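Local coordinates for protein MXIH (Shigella flexneri, PDB 2CA5) that builds the needle of the type III secretion system, the hollow extracellular filament through which effector proteins probably pass toward host cells, at residues Q45-A48 and E49-K53; R61-Q64 and S65-V68. All blocks are in the same frame, centred on the assembly; numbering follows the deposited sequence.

Both contacts are surface contacts on helix 44-79, the longer arm of the needle protein's helical hairpin, and neither has a buried residue. Contact 1 comes first along the chain, near the start of the helix, where one side of it packs on helix 22-39; contact 2 lies further on, with the centres about 24 Å apart and on opposite sides of the chain's centre. Place shows in the chemistry. Residues 45-53 combine well-formed i to i+4 backbone bonds with an amide-carboxylate pair and set Leu-47 and Tyr-50 against the partner helix. Residues 61-68 have on the whole longer i to i+4 bonds, one of them weak, with hydroxyl-to-carbonyl approaches and an arginine-glutamine bond.

Contact 1 (Q45-A48 and E49-K53); sequences QLLA and EYQSK
Gln-45 and Glu-49, one helical turn apart at the start of helix 44-79, are joined twice. In the backbone, Glu-49 N donates to Gln-45 O at 2.9 Å; in the side chains, Gln-45 NE2 reaches Glu-49 OE2 at 3.0 Å in a fairly straight bond, 160° at the hydrogen. The oxygen lies close to the amide plane of Gln-45, but the carboxylate receives the N-H on its anti side and somewhat out of its own plane, the two planes standing 86° apart. Gln-45 manages this by bending at chi2 (64°), which turns its amide across the end of the extended Glu-49 chain.

The next three carbonyls are filled in turn: Leu-46 O by Tyr-50 N at 3.0 Å, Leu-47 O by Gln-51 N at 2.9 Å, and Ala-48 O by Ser-52 N at 2.9 Å. Upstream, Asn-43 OD1 accepts from Gln-45 N, and more weakly from Leu-46 N, in the first turn. Van der Waals contact is lighter: the amide of Gln-51 passes across the branch of Leu-47, NE2 lying 3.8 Å from CG. Leu-47 and Tyr-50 also touch helix 22-39, and Lys-53 NZ forms a salt bridge there with Glu-29. The backbone bonds thus give a regular helical start, while the neutral amide, by donating to Glu-49, would probably steady that carboxylate without cancelling its charge.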
loop_
_atom_site.group_PDB
_atom_site.type_symbol
_atom_site.label_atom_id
_atom_site.label_comp_id
_atom_site.label_asym_id
_atom_site.label_seq_id
_atom_site.Cartn_x
_atom_site.Cartn_y
_atom_site.Cartn_z
ATOM N N GLN A 45 -13.881 14.421 -0.787
ATOM C CA GLN A 45 -12.440 14.458 -0.566
ATOM C C GLN A 45 -12.020 13.382 0.440
ATOM O O GLN A 45 -10.975 12.750 0.291
ATOM C CB GLN A 45 -11.993 15.846 -0.100
ATOM C CG GLN A 45 -10.535 15.899 0.343
ATOM C CD GLN A 45 -9.575 15.605 -0.789
ATOM O OE1 GLN A 45 -9.956 15.627 -1.955
ATOM N NE2 GLN A 45 -8.316 15.359 -0.454
ATOM N N LEU A 46 -12.852 13.160 1.451
ATOM C CA LEU A 46 -12.569 12.129 2.469
ATOM C C LEU A 46 -12.666 10.735 1.861
ATOM O O LEU A 46 -11.946 9.817 2.260
ATOM C CB LEU A 46 -13.542 12.252 3.642
ATOM C CG LEU A 46 -13.485 13.554 4.439
ATOM C CD1 LEU A 46 -14.458 13.473 5.614
ATOM C CD2 LEU A 46 -12.054 13.843 4.925
ATOM N N LEU A 47 -13.551 10.578 0.878
ATOM C CA LEU A 47 -13.666 9.301 0.179
ATOM C C LEU A 47 -12.373 9.061 -0.613
ATOM O O LEU A 47 -11.781 7.977 -0.555
ATOM C CB LEU A 47 -14.870 9.307 -0.779
ATOM C CG LEU A 47 -15.044 8.014 -1.593
ATOM C CD1 LEU A 47 -15.286 6.821 -0.669
ATOM C CD2 LEU A 47 -16.150 8.108 -2.655
ATOM N N ALA A 48 -11.933 10.082 -1.345
ATOM C CA ALA A 48 -10.718 9.973 -2.153
ATOM C C ALA A 48 -9.512 9.678 -1.276
ATOM O O ALA A 48 -8.632 8.922 -1.660
ATOM C CB ALA A 48 -10.484 11.258 -2.958
ATOM N N GLU A 49 -9.459 10.299 -0.104
ATOM C CA GLU A 49 -8.346 10.067 0.806
ATOM C C GLU A 49 -8.348 8.631 1.332
ATOM O O GLU A 49 -7.292 8.022 1.491
ATOM C CB GLU A 49 -8.359 11.077 1.958
ATOM C CG GLU A 49 -7.784 12.442 1.558
ATOM C CD GLU A 49 -7.912 13.490 2.651
ATOM O OE1 GLU A 49 -8.246 13.134 3.804
ATOM O OE2 GLU A 49 -7.677 14.679 2.351
ATOM N N TYR A 50 -9.530 8.094 1.618
ATOM C CA TYR A 50 -9.608 6.719 2.103
ATOM C C TYR A 50 -9.187 5.753 0.995
ATOM O O TYR A 50 -8.415 4.819 1.227
ATOM C CB TYR A 50 -11.008 6.363 2.629
ATOM C CG TYR A 50 -11.083 4.911 3.051
ATOM C CD1 TYR A 50 -10.442 4.476 4.198
ATOM C CD2 TYR A 50 -11.651 3.950 2.212
ATOM C CE1 TYR A 50 -10.437 3.146 4.549
ATOM C CE2 TYR A 50 -11.632 2.596 2.550
ATOM C CZ TYR A 50 -11.020 2.209 3.720
ATOM O OH TYR A 50 -10.978 0.883 4.072
ATOM N N GLN A 51 -9.667 6.009 -0.218
ATOM C CA GLN A 51 -9.320 5.187 -1.376
ATOM C C GLN A 51 -7.818 5.208 -1.576
ATOM O O GLN A 51 -7.202 4.183 -1.837
ATOM C CB GLN A 51 -9.995 5.722 -2.657
ATOM C CG GLN A 51 -11.494 5.460 -2.750
ATOM C CD GLN A 51 -12.166 6.233 -3.882
ATOM O OE1 GLN A 51 -11.635 7.221 -4.384
ATOM N NE2 GLN A 51 -13.359 5.804 -4.257
ATOM N N SER A 52 -7.232 6.397 -1.499
ATOM C CA SER A 52 -5.793 6.531 -1.698
ATOM C C SER A 52 -5.014 5.769 -0.620
ATOM O O SER A 52 -4.035 5.074 -0.908
ATOM C CB SER A 52 -5.394 8.011 -1.732
ATOM O OG SER A 52 -3.992 8.165 -1.615
ATOM N N LYS A 53 -5.471 5.854 0.621
ATOM C CA LYS A 53 -4.796 5.133 1.693
ATOM C C LYS A 53 -4.928 3.622 1.508
ATOM O O LYS A 53 -3.977 2.869 1.744
ATOM C CB LYS A 53 -5.327 5.559 3.062
ATOM C CG LYS A 53 -4.574 4.951 4.228
ATOM C CD LYS A 53 -3.094 5.336 4.217
ATOM C CE LYS A 53 -2.897 6.842 4.312
ATOM N NZ LYS A 53 -1.452 7.200 4.462
#

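Contact 2 (R61-Q64 and S65-V68); sequences RNAQ and SNTV
Ala-63 and Thr-67 meet across one turn of an alpha-helix, in the part of helix 44-79, the hairpin's longer arm, that follows the stretch packed on helix 22-39. Backbone bonds come first. Thr-67 N donates to Ala-63 O at 3.2 Å, Asn-66 N to Asn-62 O at 3.0 Å with a bent angle of 135°, and Ser-65 N to Arg-61 O at 3.4 Å, a weak bond. Three i to i+4 bonds are made, with lengths and bends that suggest a slightly slack turn.

Hydroxyl bonds form a second group. Thr-67 OG1 turns back beside its own backbone N (chi1 -61°) and adds a weak bond to Ala-63 O, which therefore receives both the amide and the hydroxyl of the same threonine. Such a return to the carbonyl one turn back is familiar in alpha-helices. Ser-65 OG comes within 3.4 Å of Asn-62 O, a long and weak approach at best.

The one charged group bonds within its own turn and backward along the helix. Arg-61 NH1 donates to Gln-64 OE1 at 3.2 Å, meeting the oxygen in the guanidinium plane, while NE of the same group is hydrogen-bonded to Tyr-57 OH; two partners thus limit its rotation.

Packing is the last kind. Asn-66 sets its side chain over the preceding turn, its CB 3.3 Å from the carbonyl O of Asn-62.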
loop_
_atom_site.group_PDB
_atom_site.type_symbol
_atom_site.label_atom_id
_atom_site.label_comp_id
_atom_site.label_asym_id
_atom_site.label_seq_id
_atom_site.Cartn_x
_atom_site.Cartn_y
_atom_site.Cartn_z
ATOM N N ARG A 61 2.197 -4.165 -0.479
ATOM C CA ARG A 61 2.304 -5.604 -0.685
ATOM C C ARG A 61 2.879 -5.923 -2.065
ATOM O O ARG A 61 3.663 -6.856 -2.214
ATOM C CB ARG A 61 0.944 -6.293 -0.488
ATOM C CG ARG A 61 0.339 -6.107 0.909
ATOM C CD ARG A 61 1.233 -6.717 1.984
ATOM N NE ARG A 61 0.605 -6.714 3.303
ATOM C CZ ARG A 61 1.211 -7.107 4.421
ATOM N NH1 ARG A 61 2.465 -7.537 4.384
ATOM N NH2 ARG A 61 0.563 -7.062 5.578
ATOM N N ASN A 62 2.508 -5.133 -3.068
ATOM C CA ASN A 62 3.033 -5.328 -4.414
ATOM C C ASN A 62 4.539 -5.072 -4.435
ATOM O O ASN A 62 5.284 -5.721 -5.177
ATOM C CB ASN A 62 2.322 -4.411 -5.412
ATOM C CG ASN A 62 0.837 -4.700 -5.506
ATOM O OD1 ASN A 62 0.209 -5.097 -4.524
ATOM N ND2 ASN A 62 0.274 -4.532 -6.696
ATOM N N ALA A 63 4.986 -4.141 -3.598
ATOM C CA ALA A 63 6.407 -3.817 -3.499
ATOM C C ALA A 63 7.224 -4.989 -2.940
ATOM O O ALA A 63 8.367 -5.202 -3.338
ATOM C CB ALA A 63 6.880 -3.208 -4.314
ATOM N N GLN A 64 6.634 -5.750 -2.026
ATOM C CA GLN A 64 7.320 -6.898 -1.424
ATOM C C GLN A 64 7.572 -8.022 -2.436
ATOM O O GLN A 64 8.635 -8.649 -2.441
ATOM C CB GLN A 64 6.524 -7.430 -0.228
ATOM C CG GLN A 64 6.448 -6.454 0.952
ATOM C CD GLN A 64 5.730 -7.044 2.155
ATOM O OE1 GLN A 64 4.652 -7.630 2.026
ATOM N NE2 GLN A 64 6.330 -6.899 3.333
ATOM N N SER A 65 6.587 -8.277 -3.288
ATOM C CA SER A 65 6.715 -9.302 -4.315
ATOM C C SER A 65 7.591 -8.783 -5.451
ATOM O O SER A 65 8.236 -9.557 -6.159
ATOM C CB SER A 65 5.334 -9.715 -4.837
ATOM O OG SER A 65 4.980 -8.985 -5.994
ATOM N N ASN A 66 7.636 -7.461 -5.597
ATOM C CA ASN A 66 8.455 -6.834 -6.629
ATOM C C ASN A 66 9.938 -7.066 -6.359
ATOM O O ASN A 66 10.723 -7.237 -7.284
ATOM C CB ASN A 66 8.165 -5.333 -6.713
ATOM C CG ASN A 66 6.952 -5.024 -7.571
ATOM O OD1 ASN A 66 6.509 -5.859 -8.354
ATOM N ND2 ASN A 66 6.412 -3.819 -7.428
ATOM N N THR A 67 10.319 -7.089 -5.086
ATOM C CA THR A 67 11.722 -7.303 -4.726
ATOM C C THR A 67 12.156 -8.696 -5.154
ATOM O O THR A 67 13.234 -8.876 -5.720
ATOM C CB THR A 67 11.966 -7.081 -3.224
ATOM O OG1 THR A 67 11.633 -5.730 -2.885
ATOM C CG2 THR A 67 13.433 -7.333 -2.892
ATOM N N VAL A 68 11.284 -9.674 -4.921
ATOM C CA VAL A 68 11.563 -11.052 -5.303
ATOM C C VAL A 68 11.650 -11.145 -6.818
ATOM O O VAL A 68 12.527 -11.814 -7.351
ATOM C CB VAL A 68 10.505 -12.026 -4.737
ATOM C CG1 VAL A 68 10.630 -13.401 -5.403
ATOM C CG2 VAL A 68 10.661 -12.151 -3.229
#